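Local coordinates for protein SnoaL-like polyketide cyclase (Agrobacterium tumefaciens str. C58, PDB 3EHC) that is of unknown function but probably binds or converts a small molecule, as SnoaL-like polyketide cyclases of the NTF2-like fold do, at residues R75-T81 / R95-H101; L13-N17 / R59-E63; F86-V91 / L118-E124. All blocks are in the same frame, centred on the assembly; numbering follows the deposited sequence.

Contact 1: R75-T81 / R95-H101; sequences RLFFDCT and RVQFCEH
R75-T81 and R95-H101 are neighbouring antiparallel strands of the curved main sheet, joined by three hydrogen-bonded pairs: L76 with E100, F78 with F98 and C80 with V96. F78 N gives its hydrogen to F98 O at 2.9 Å, and V96 N reaches C80 O at 2.8 Å. On the face of L76, F78 and F98 the two aromatic side chains meet off centre. F78 CB lies over the F98 ring, 3.9 Å from its centroid. The ring planes are only 23° apart but slid past each other, so they hardly overlap. F98 CG sits between the backbone N and the carbonyl carbon (chi1 58°), which lays the ring against F78 CB. C80 SG approaches the same ring obliquely.

The face of R75, F77 and D79 is more polar. R75 runs extended beside H101, and its NH1 donates to H101 NE2 at 2.9 Å, close to both the ring plane and the guanidinium plane. In one of its two conformers, C99 SG lies over the rim of one R75 guanidinium face. Q97 NE2 points almost straight at D79 OD1 (2.7 Å, 177°), from above the carboxylate plane. R95 NH1 forms a salt bridge to D79 OD1, 3.1 Å away, with poor hydrogen-bond geometry. R75 packs on W115 and H101 on V117, both of the second subunit. The opposite face packs on helices, L76 on L13 and F98 on I123. Such a bent antiparallel sheet with helices against one face is arranged as in NTF2-like folds.

Contact 2: L13-N17 / R59-E63; sequences LDSLN and RFEAE
N17 and F60 meet with the asparagine amide laid against the phenylalanine backbone. Both polar atoms of the N17 amide are used. N17 OD1 accepts from F60 N at 2.8 Å, and N17 ND2 donates to F60 O at 3.0 Å. Both bonds are nearly straight, at 171° and 176°. Each acceptor is met in its carbonyl plane, on a lone pair. F60 O also lies in the N17 amide plane. The side chain thus grips the N-H and the C=O of one residue, much as a neighbouring strand would. N17 CG stands anti to its own carbonyl carbon (chi1 -73°), and this carries the amide off the last turn of the helix to the R59-E63 chain.

The F60 ring packs against L16 and L13, with N17 OD1 at its edge. L16 CD2 sits over the centre of one ring face, 4.0 Å from the centroid, as a CH-pi contact. L16 CB comes to F60 CD1 at the same distance. N17 OD1 is in the ring plane, 3.5 Å from F60 CD1. L13 crosses F60 at about a right angle and puts L13 CD2 3.9 Å from F60 CB. L13 CD1 reaches on toward A62. N17 ND2 lies over the centre of the R59 guanidinium face. R59 NH1 makes a salt bridge with E61 OE1, which helps to fix how that flat group is turned.

F78 meets the F60 ring edge-to-face, and F52 of helix 40-54 also packs on it. The contact therefore combines apolar packing of the ring with two amide-to-backbone hydrogen bonds. These bonds satisfy F60 N and F60 O, and they tie the end of helix 5-17 to the chain leading into strand 62-67.

Contact 3: F86-V91 / L118-E124; sequences FMDLPV and LDKVAIE
K120 and the selenomethionine M87 slide past each other in opposite directions, and the lysine can be followed outward from its first carbon. K120 CB lies 3.9 Å from M87 CE. CG is near L89 CD1. CD and CE run in beside M87 O, with CD also near M87 CB and CE near L89 CG. The chain is extended throughout, with CG anti to the backbone N (chi1 179°), so NZ is carried the full length of the side chain to the turn. There K120 NZ donates to M87 O at 2.8 Å, tilted 30° from the carbonyl plane. Water 1 and water 2 also accept from NZ. Water 2 passes on to D88 OD2, which lies 4.7 Å from K120 NZ. The ammonium therefore meets the D88 carboxylate through water 2. Across the dimer interface, K120 NZ forms a salt bridge with E124 OE1 of the second subunit, and the reciprocal pair forms too.

M87 is bent at its last torsion (chi3 82°), which turns M87 CE to L118 CB at 3.7 Å, while SE rests near I123 CD1. I123 fills the middle of the contact. Its CD1 meets the edge of the F86 ring, 3.7 Å from F86 CE2. I123 CG2 is pressed tightly against L89 CD1, at 3.5 Å, and V91 CG2 also touches it. M87 CG covers one face of the F86 ring.

Residues F86 to L89 form a type I' turn, the tight reversal of a two-residue beta hairpin. That hairpin packs on the first turns of helix 120-127, which D119 caps with a weak bond to A122 N. F98 of strand 96-107 packs against F86, L118 and I123, and V121 of the second subunit packs on M87.

How the contacts relate
Contact 2 closes before the other two open, whereas contacts 1 and 3 interleave along the chain. Contact 1 lies between them. Its centre is about 11 Å from that of contact 2 and about 10 Å from that of contact 3, while those two are about 20 Å apart. Strands 62-67, 71-80 and 96-107 are consecutive in the main sheet, so contact 2 joins helix 5-17 to the chain entering the edge strand 62-67, beside contact 1. Contact 3 brings the 85-90 hairpin and helix 120-127 onto the other flank. Contacts 1 and 3 both touch the second subunit, so this side of the fold, sheet and helix 120-127 alike, takes part in the dimer.

Contact 1: R75-T81 / R95-H101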
loop_
_atom_site.group_PDB
_atom_site.type_symbol
_atom_site.label_atom_id
_atom_site.label_comp_id
_atom_site.label_asym_id
_atom_site.label_seq_id
_atom_site.Cartn_x
_atom_site.Cartn_y
_atom_site.Cartn_z
ATOM N N ARG B 75 -5.811 -3.944 -1.657
ATOM C CA ARG B 75 -5.983 -2.631 -2.261
ATOM C C ARG B 75 -7.469 -2.298 -2.165
ATOM O O ARG B 75 -8.282 -2.933 -2.806
ATOM C CB ARG B 75 -5.518 -2.606 -3.708
ATOM C CG ARG B 75 -5.783 -1.302 -4.420
ATOM C CD ARG B 75 -5.250 -1.456 -5.856
ATOM N NE ARG B 75 -5.742 -0.443 -6.768
ATOM C CZ ARG B 75 -5.227 0.781 -6.845
ATOM N NH1 ARG B 75 -4.188 1.158 -6.090
ATOM N NH2 ARG B 75 -5.722 1.611 -7.711
ATOM N N LEU B 76 -7.783 -1.299 -1.345
ATOM C CA LEU B 76 -9.120 -0.798 -1.119
ATOM C C LEU B 76 -9.242 0.515 -1.869
ATOM O O LEU B 76 -8.328 1.348 -1.808
ATOM C CB LEU B 76 -9.309 -0.496 0.370
ATOM C CG LEU B 76 -9.052 -1.648 1.339
ATOM C CD1 LEU B 76 -8.943 -1.191 2.804
ATOM C CD2 LEU B 76 -10.177 -2.590 1.117
ATOM N N PHE B 77 -10.385 0.695 -2.526
ATOM C CA PHE B 77 -10.713 1.871 -3.277
ATOM C C PHE B 77 -11.867 2.613 -2.574
ATOM O O PHE B 77 -12.876 2.002 -2.184
ATOM C CB PHE B 77 -11.092 1.475 -4.711
ATOM C CG PHE B 77 -11.683 2.610 -5.494
ATOM C CD1 PHE B 77 -10.905 3.721 -5.795
ATOM C CD2 PHE B 77 -13.030 2.595 -5.880
ATOM C CE1 PHE B 77 -11.423 4.788 -6.483
ATOM C CE2 PHE B 77 -13.574 3.679 -6.589
ATOM C CZ PHE B 77 -12.767 4.779 -6.883
ATOM N N PHE B 78 -11.664 3.917 -2.367
ATOM C CA PHE B 78 -12.651 4.793 -1.733
ATOM C C PHE B 78 -13.092 5.875 -2.677
ATOM O O PHE B 78 -12.287 6.443 -3.412
ATOM C CB PHE B 78 -12.076 5.443 -0.480
ATOM C CG PHE B 78 -11.739 4.470 0.596
ATOM C CD1 PHE B 78 -12.711 4.046 1.490
ATOM C CD2 PHE B 78 -10.419 3.980 0.729
ATOM C CE1 PHE B 78 -12.391 3.132 2.496
ATOM C CE2 PHE B 78 -10.077 3.101 1.725
ATOM C CZ PHE B 78 -11.049 2.668 2.615
ATOM N N ASP B 79 -14.393 6.129 -2.649
ATOM C CA ASP B 79 -15.042 7.190 -3.381
ATOM C C ASP B 79 -16.058 7.792 -2.396
ATOM O O ASP B 79 -17.124 7.245 -2.179
ATOM C CB ASP B 79 -15.708 6.577 -4.622
ATOM C CG ASP B 79 -16.283 7.607 -5.584
ATOM O OD1 ASP B 79 -16.234 8.818 -5.307
ATOM O OD2 ASP B 79 -16.779 7.179 -6.654
ATOM N N CYS B 80 -15.674 8.882 -1.750
ATOM C CA CYS B 80 -16.356 9.339 -0.555
ATOM C C CYS B 80 -16.220 10.858 -0.365
ATOM O O CYS B 80 -15.586 11.530 -1.188
ATOM C CB CYS B 80 -15.826 8.552 0.638
ATOM S SG CYS B 80 -14.097 8.759 0.890
ATOM N N THR B 81 -16.825 11.376 0.711
ATOM C CA THR B 81 -17.032 12.803 0.893
ATOM C C THR B 81 -16.680 13.197 2.342
ATOM O O THR B 81 -17.543 13.287 3.205
ATOM C CB THR B 81 -18.512 13.175 0.478
ATOM O OG1 THR B 81 -18.928 12.433 -0.690
ATOM C CG2 THR B 81 -18.683 14.641 0.186
ATOM N N ARG B 95 -16.282 15.397 -2.904
ATOM C CA ARG B 95 -16.108 13.983 -3.203
ATOM C C ARG B 95 -14.732 13.690 -3.806
ATOM O O ARG B 95 -14.307 14.355 -4.765
ATOM C CB ARG B 95 -17.182 13.511 -4.190
ATOM C CG ARG B 95 -17.005 12.054 -4.627
ATOM C CD ARG B 95 -18.225 11.531 -5.361
ATOM N NE ARG B 95 -19.222 11.150 -4.359
ATOM C CZ ARG B 95 -19.684 9.914 -4.142
ATOM N NH1 ARG B 95 -19.270 8.904 -4.904
ATOM N NH2 ARG B 95 -20.605 9.682 -3.184
ATOM N N VAL B 96 -14.038 12.691 -3.260
ATOM C CA VAL B 96 -12.678 12.388 -3.686
ATOM C C VAL B 96 -12.525 10.884 -3.765
ATOM O O VAL B 96 -13.221 10.151 -3.090
ATOM C CB VAL B 96 -11.598 13.015 -2.732
ATOM C CG1 VAL B 96 -11.521 14.595 -2.874
ATOM C CG2 VAL B 96 -11.834 12.589 -1.286
ATOM N N GLN B 97 -11.644 10.431 -4.653
ATOM C CA GLN B 97 -11.337 9.025 -4.818
ATOM C C GLN B 97 -9.863 8.791 -4.466
ATOM O O GLN B 97 -8.979 9.520 -4.905
ATOM C CB GLN B 97 -11.595 8.527 -6.239
ATOM C CG GLN B 97 -13.035 8.576 -6.690
ATOM C CD GLN B 97 -13.403 9.963 -7.123
ATOM O OE1 GLN B 97 -12.599 10.628 -7.749
ATOM N NE2 GLN B 97 -14.603 10.423 -6.764
ATOM N N PHE B 98 -9.612 7.793 -3.651
ATOM C CA PHE B 98 -8.253 7.439 -3.296
ATOM C C PHE B 98 -8.209 6.000 -2.841
ATOM O O PHE B 98 -9.212 5.441 -2.415
ATOM C CB PHE B 98 -7.747 8.332 -2.160
ATOM C CG PHE B 98 -8.592 8.277 -0.922
ATOM C CD1 PHE B 98 -9.694 9.094 -0.788
ATOM C CD2 PHE B 98 -8.278 7.423 0.111
ATOM C CE1 PHE B 98 -10.480 9.037 0.327
ATOM C CE2 PHE B 98 -9.058 7.379 1.234
ATOM C CZ PHE B 98 -10.165 8.187 1.346
ATOM N N CYS B 99 -7.032 5.399 -2.920
ATOM C CA CYS B 99 -6.870 4.025 -2.474
ATOM C C CYS B 99 -6.073 3.951 -1.187
ATOM O O CYS B 99 -5.366 4.887 -0.814
ATOM C CB CYS B 99 -6.194 3.189 -3.549
ATOM S SG CYS B 99 -7.215 2.897 -4.959
ATOM N N GLU B 100 -6.228 2.818 -0.515
ATOM C CA GLU B 100 -5.446 2.455 0.657
ATOM C C GLU B 100 -4.852 1.065 0.375
ATOM O O GLU B 100 -5.562 0.167 -0.091
ATOM C CB GLU B 100 -6.331 2.378 1.890
ATOM C CG GLU B 100 -5.570 2.129 3.198
ATOM C CD GLU B 100 -6.496 1.788 4.376
ATOM O OE1 GLU B 100 -7.724 1.978 4.264
ATOM O OE2 GLU B 100 -5.986 1.333 5.427
ATOM N N HIS B 101 -3.554 0.917 0.635
ATOM C CA HIS B 101 -2.865 -0.370 0.547
ATOM C C HIS B 101 -2.479 -0.818 1.944
ATOM O O HIS B 101 -1.719 -0.162 2.645
ATOM C CB HIS B 101 -1.623 -0.268 -0.295
ATOM C CG HIS B 101 -1.908 -0.085 -1.752
ATOM N ND1 HIS B 101 -0.930 -0.165 -2.716
ATOM C CD2 HIS B 101 -3.062 0.180 -2.404
ATOM C CE1 HIS B 101 -1.471 0.025 -3.905
ATOM N NE2 HIS B 101 -2.765 0.234 -3.741
#

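Contact 2: L13-N17 / R59-E63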
loop_
_atom_site.group_PDB
_atom_site.type_symbol
_atom_site.label_atom_id
_atom_site.label_comp_id
_atom_site.label_asym_id
_atom_site.label_seq_id
_atom_site.Cartn_x
_atom_site.Cartn_y
_atom_site.Cartn_z
ATOM N N LEU B 13 -15.125 -6.473 6.354
ATOM C CA LEU B 13 -15.469 -5.265 5.592
ATOM C C LEU B 13 -16.970 -5.059 5.552
ATOM O O LEU B 13 -17.438 -3.912 5.618
ATOM C CB LEU B 13 -14.902 -5.307 4.158
ATOM C CG LEU B 13 -13.388 -5.246 3.967
ATOM C CD1 LEU B 13 -13.052 -5.123 2.493
ATOM C CD2 LEU B 13 -12.753 -4.133 4.798
ATOM N N ASP B 14 -17.715 -6.162 5.446
ATOM C CA ASP B 14 -19.163 -6.092 5.517
ATOM C C ASP B 14 -19.675 -5.511 6.823
ATOM O O ASP B 14 -20.585 -4.695 6.813
ATOM C CB ASP B 14 -19.812 -7.454 5.320
ATOM C CG ASP B 14 -20.694 -7.466 4.124
ATOM O OD1 ASP B 14 -20.091 -7.375 3.020
ATOM O OD2 ASP B 14 -21.951 -7.518 4.300
ATOM N N SER B 15 -19.108 -5.957 7.941
ATOM C CA SER B 15 -19.510 -5.426 9.245
ATOM C C SER B 15 -19.173 -3.931 9.337
ATOM O O SER B 15 -19.942 -3.151 9.891
ATOM C CB SER B 15 -18.910 -6.226 10.425
ATOM O OG SER B 15 -17.578 -5.859 10.739
ATOM N N LEU B 16 -18.027 -3.539 8.787
ATOM C CA LEU B 16 -17.598 -2.136 8.752
ATOM C C LEU B 16 -18.586 -1.282 7.959
ATOM O O LEU B 16 -18.945 -0.180 8.384
ATOM C CB LEU B 16 -16.185 -2.011 8.170
ATOM C CG LEU B 16 -14.957 -1.830 9.080
ATOM C CD1 LEU B 16 -14.967 -2.685 10.341
ATOM C CD2 LEU B 16 -13.662 -2.070 8.277
ATOM N N ASN B 17 -19.039 -1.803 6.820
ATOM C CA ASN B 17 -20.014 -1.098 5.987
ATOM C C ASN B 17 -21.377 -0.930 6.622
ATOM O O ASN B 17 -22.089 0.006 6.292
ATOM C CB ASN B 17 -20.140 -1.758 4.621
ATOM C CG ASN B 17 -18.947 -1.497 3.763
ATOM O OD1 ASN B 17 -18.244 -0.509 3.940
ATOM N ND2 ASN B 17 -18.698 -2.383 2.836
ATOM N N ARG B 59 -17.313 3.790 2.594
ATOM C CA ARG B 59 -17.668 2.431 2.227
ATOM C C ARG B 59 -16.385 1.686 1.806
ATOM O O ARG B 59 -15.560 2.210 1.057
ATOM C CB ARG B 59 -18.688 2.458 1.095
ATOM C CG ARG B 59 -19.032 1.108 0.544
ATOM C CD ARG B 59 -20.234 1.141 -0.370
ATOM N NE ARG B 59 -21.127 0.034 -0.025
ATOM C CZ ARG B 59 -20.905 -1.244 -0.321
ATOM N NH1 ARG B 59 -19.822 -1.611 -1.000
ATOM N NH2 ARG B 59 -21.779 -2.162 0.068
ATOM N N PHE B 60 -16.256 0.455 2.282
ATOM C CA PHE B 60 -15.077 -0.368 2.090
ATOM C C PHE B 60 -15.311 -1.407 0.998
ATOM O O PHE B 60 -16.272 -2.165 1.029
ATOM C CB PHE B 60 -14.724 -1.049 3.405
ATOM C CG PHE B 60 -14.244 -0.110 4.460
ATOM C CD1 PHE B 60 -15.145 0.540 5.285
ATOM C CD2 PHE B 60 -12.889 0.117 4.634
ATOM C CE1 PHE B 60 -14.702 1.415 6.290
ATOM C CE2 PHE B 60 -12.427 0.996 5.639
ATOM C CZ PHE B 60 -13.335 1.636 6.473
ATOM N N GLU B 61 -14.411 -1.418 0.036
ATOM C CA GLU B 61 -14.489 -2.272 -1.109
ATOM C C GLU B 61 -13.068 -2.598 -1.549
ATOM O O GLU B 61 -12.324 -1.694 -1.877
ATOM C CB GLU B 61 -15.195 -1.473 -2.196
ATOM C CG GLU B 61 -15.415 -2.186 -3.516
ATOM C CD GLU B 61 -16.859 -2.545 -3.740
ATOM O OE1 GLU B 61 -17.754 -1.830 -3.219
ATOM O OE2 GLU B 61 -17.086 -3.545 -4.445
ATOM N N ALA B 62 -12.707 -3.883 -1.560
ATOM C CA ALA B 62 -11.387 -4.346 -1.982
ATOM C C ALA B 62 -11.347 -4.557 -3.499
ATOM O O ALA B 62 -12.160 -5.276 -4.032
ATOM C CB ALA B 62 -11.043 -5.643 -1.258
ATOM N N GLU B 63 -10.407 -3.891 -4.170
ATOM C CA GLU B 63 -10.135 -4.120 -5.591
ATOM C C GLU B 63 -9.285 -5.377 -5.761
ATOM O O GLU B 63 -9.597 -6.238 -6.581
ATOM C CB GLU B 63 -9.415 -2.909 -6.218
ATOM C CG GLU B 63 -9.037 -3.078 -7.710
ATOM C CD GLU B 63 -8.224 -1.932 -8.269
ATOM O OE1 GLU B 63 -8.516 -0.777 -7.925
ATOM O OE2 GLU B 63 -7.305 -2.181 -9.081
#

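Contact 3: F86-V91 / L118-E124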
loop_
_atom_site.group_PDB
_atom_site.type_symbol
_atom_site.label_atom_id
_atom_site.label_comp_id
_atom_site.label_asym_id
_atom_site.label_seq_id
_atom_site.Cartn_x
_atom_site.Cartn_y
_atom_site.Cartn_z
ATOM N N PHE B 86 -9.087 16.171 6.149
ATOM C CA PHE B 86 -8.777 14.748 6.033
ATOM C C PHE B 86 -7.344 14.613 5.517
ATOM O O PHE B 86 -7.030 15.123 4.452
ATOM C CB PHE B 86 -9.798 14.004 5.116
ATOM C CG PHE B 86 -9.517 12.522 4.970
ATOM C CD1 PHE B 86 -9.557 11.671 6.084
ATOM C CD2 PHE B 86 -9.212 11.973 3.723
ATOM C CE1 PHE B 86 -9.267 10.295 5.959
ATOM C CE2 PHE B 86 -8.907 10.617 3.586
ATOM C CZ PHE B 86 -8.958 9.771 4.703
HETATM N N MSE B 87 -6.493 13.941 6.296
HETATM C CA MSE B 87 -5.051 13.860 6.046
HETATM C C MSE B 87 -4.432 15.244 5.952
HETATM O O MSE B 87 -3.585 15.493 5.103
HETATM C CB MSE B 87 -4.766 13.047 4.803
HETATM C CG MSE B 87 -5.388 11.647 4.838
HETATM SE SE MSE B 87 -4.676 10.544 3.372
HETATM C CE MSE B 87 -2.996 10.014 4.290
ATOM N N ASP B 88 -4.888 16.126 6.849
ATOM C CA ASP B 88 -4.511 17.550 6.883
ATOM C C ASP B 88 -4.809 18.380 5.606
ATOM O O ASP B 88 -4.193 19.430 5.357
ATOM C CB ASP B 88 -3.077 17.662 7.402
ATOM C CG ASP B 88 -2.925 16.996 8.748
ATOM O OD1 ASP B 88 -3.627 17.441 9.681
ATOM O OD2 ASP B 88 -2.159 16.015 8.878
ATOM N N LEU B 89 -5.760 17.901 4.817
ATOM C CA LEU B 89 -6.171 18.538 3.590
ATOM C C LEU B 89 -7.579 19.108 3.793
ATOM O O LEU B 89 -8.433 18.416 4.338
ATOM C CB LEU B 89 -6.203 17.509 2.462
ATOM C CG LEU B 89 -4.842 16.941 2.089
ATOM C CD1 LEU B 89 -4.983 15.830 1.011
ATOM C CD2 LEU B 89 -3.929 18.122 1.663
ATOM N N PRO B 90 -7.831 20.373 3.370
ATOM C CA PRO B 90 -9.183 20.919 3.522
ATOM C C PRO B 90 -10.195 20.409 2.480
ATOM O O PRO B 90 -10.665 21.165 1.643
ATOM C CB PRO B 90 -8.957 22.439 3.477
ATOM C CG PRO B 90 -7.748 22.612 2.672
ATOM C CD PRO B 90 -6.911 21.362 2.791
ATOM N N VAL B 91 -10.507 19.110 2.524
ATOM C CA VAL B 91 -11.395 18.496 1.555
ATOM C C VAL B 91 -12.784 19.149 1.609
ATOM O O VAL B 91 -13.370 19.466 0.582
ATOM C CB VAL B 91 -11.517 16.980 1.749
ATOM C CG1 VAL B 91 -12.511 16.376 0.742
ATOM C CG2 VAL B 91 -10.142 16.347 1.586
ATOM N N LEU B 118 -2.261 5.264 2.925
ATOM C CA LEU B 118 -3.283 5.926 2.087
ATOM C C LEU B 118 -2.635 6.809 1.006
ATOM O O LEU B 118 -1.547 7.348 1.210
ATOM C CB LEU B 118 -4.210 6.786 2.961
ATOM C CG LEU B 118 -5.174 6.026 3.880
ATOM C CD1 LEU B 118 -5.522 6.849 5.140
ATOM C CD2 LEU B 118 -6.432 5.662 3.136
ATOM N N ASP B 119 -3.294 6.926 -0.153
ATOM C CA ASP B 119 -2.778 7.709 -1.263
ATOM C C ASP B 119 -3.187 9.188 -1.107
ATOM O O ASP B 119 -4.153 9.658 -1.726
ATOM C CB ASP B 119 -3.242 7.114 -2.602
ATOM C CG ASP B 119 -2.513 7.712 -3.814
ATOM O OD1 ASP B 119 -1.579 8.517 -3.645
ATOM O OD2 ASP B 119 -2.895 7.378 -4.942
ATOM N N LYS B 120 -2.404 9.902 -0.297
ATOM C CA LYS B 120 -2.572 11.310 -0.055
ATOM C C LYS B 120 -2.342 12.110 -1.320
ATOM O O LYS B 120 -3.044 13.097 -1.546
ATOM C CB LYS B 120 -1.660 11.776 1.095
ATOM C CG LYS B 120 -1.756 13.254 1.413
ATOM C CD LYS B 120 -1.238 13.635 2.773
ATOM C CE LYS B 120 -1.409 15.129 3.003
ATOM N NZ LYS B 120 -0.916 15.577 4.322
ATOM N N VAL B 121 -1.387 11.681 -2.152
ATOM C CA VAL B 121 -1.073 12.400 -3.386
ATOM C C VAL B 121 -2.310 12.493 -4.305
ATOM O O VAL B 121 -2.496 13.511 -4.920
ATOM C CB VAL B 121 0.196 11.815 -4.098
ATOM C CG1 VAL B 121 0.520 12.575 -5.346
ATOM C CG2 VAL B 121 1.428 11.866 -3.142
ATOM N N ALA B 122 -3.114 11.425 -4.387
ATOM C CA ALA B 122 -4.346 11.368 -5.200
ATOM C C ALA B 122 -5.327 12.439 -4.749
ATOM O O ALA B 122 -5.931 13.128 -5.569
ATOM C CB ALA B 122 -4.993 9.940 -5.119
ATOM N N ILE B 123 -5.447 12.604 -3.433
ATOM C CA ILE B 123 -6.337 13.618 -2.873
ATOM C C ILE B 123 -5.816 15.040 -3.170
ATOM O O ILE B 123 -6.584 15.915 -3.542
ATOM C CB ILE B 123 -6.572 13.447 -1.336
ATOM C CG1 ILE B 123 -7.042 12.031 -0.996
ATOM C CG2 ILE B 123 -7.650 14.520 -0.796
ATOM C CD1 ILE B 123 -7.175 11.785 0.573
ATOM N N GLU B 124 -4.520 15.258 -2.969
ATOM C CA GLU B 124 -3.875 16.541 -3.262
ATOM C C GLU B 124 -4.135 17.004 -4.685
ATOM O O GLU B 124 -4.479 18.175 -4.922
ATOM C CB GLU B 124 -2.370 16.444 -2.953
ATOM C CG GLU B 124 -2.056 16.439 -1.466
ATOM C CD GLU B 124 -0.569 16.083 -1.116
ATOM O OE1 GLU B 124 0.212 15.631 -1.995
ATOM O OE2 GLU B 124 -0.172 16.267 0.048
HETATM O O HOH W 1 -1.180 18.384 4.209
HETATM O O HOH W 2 -1.344 14.261 7.059
#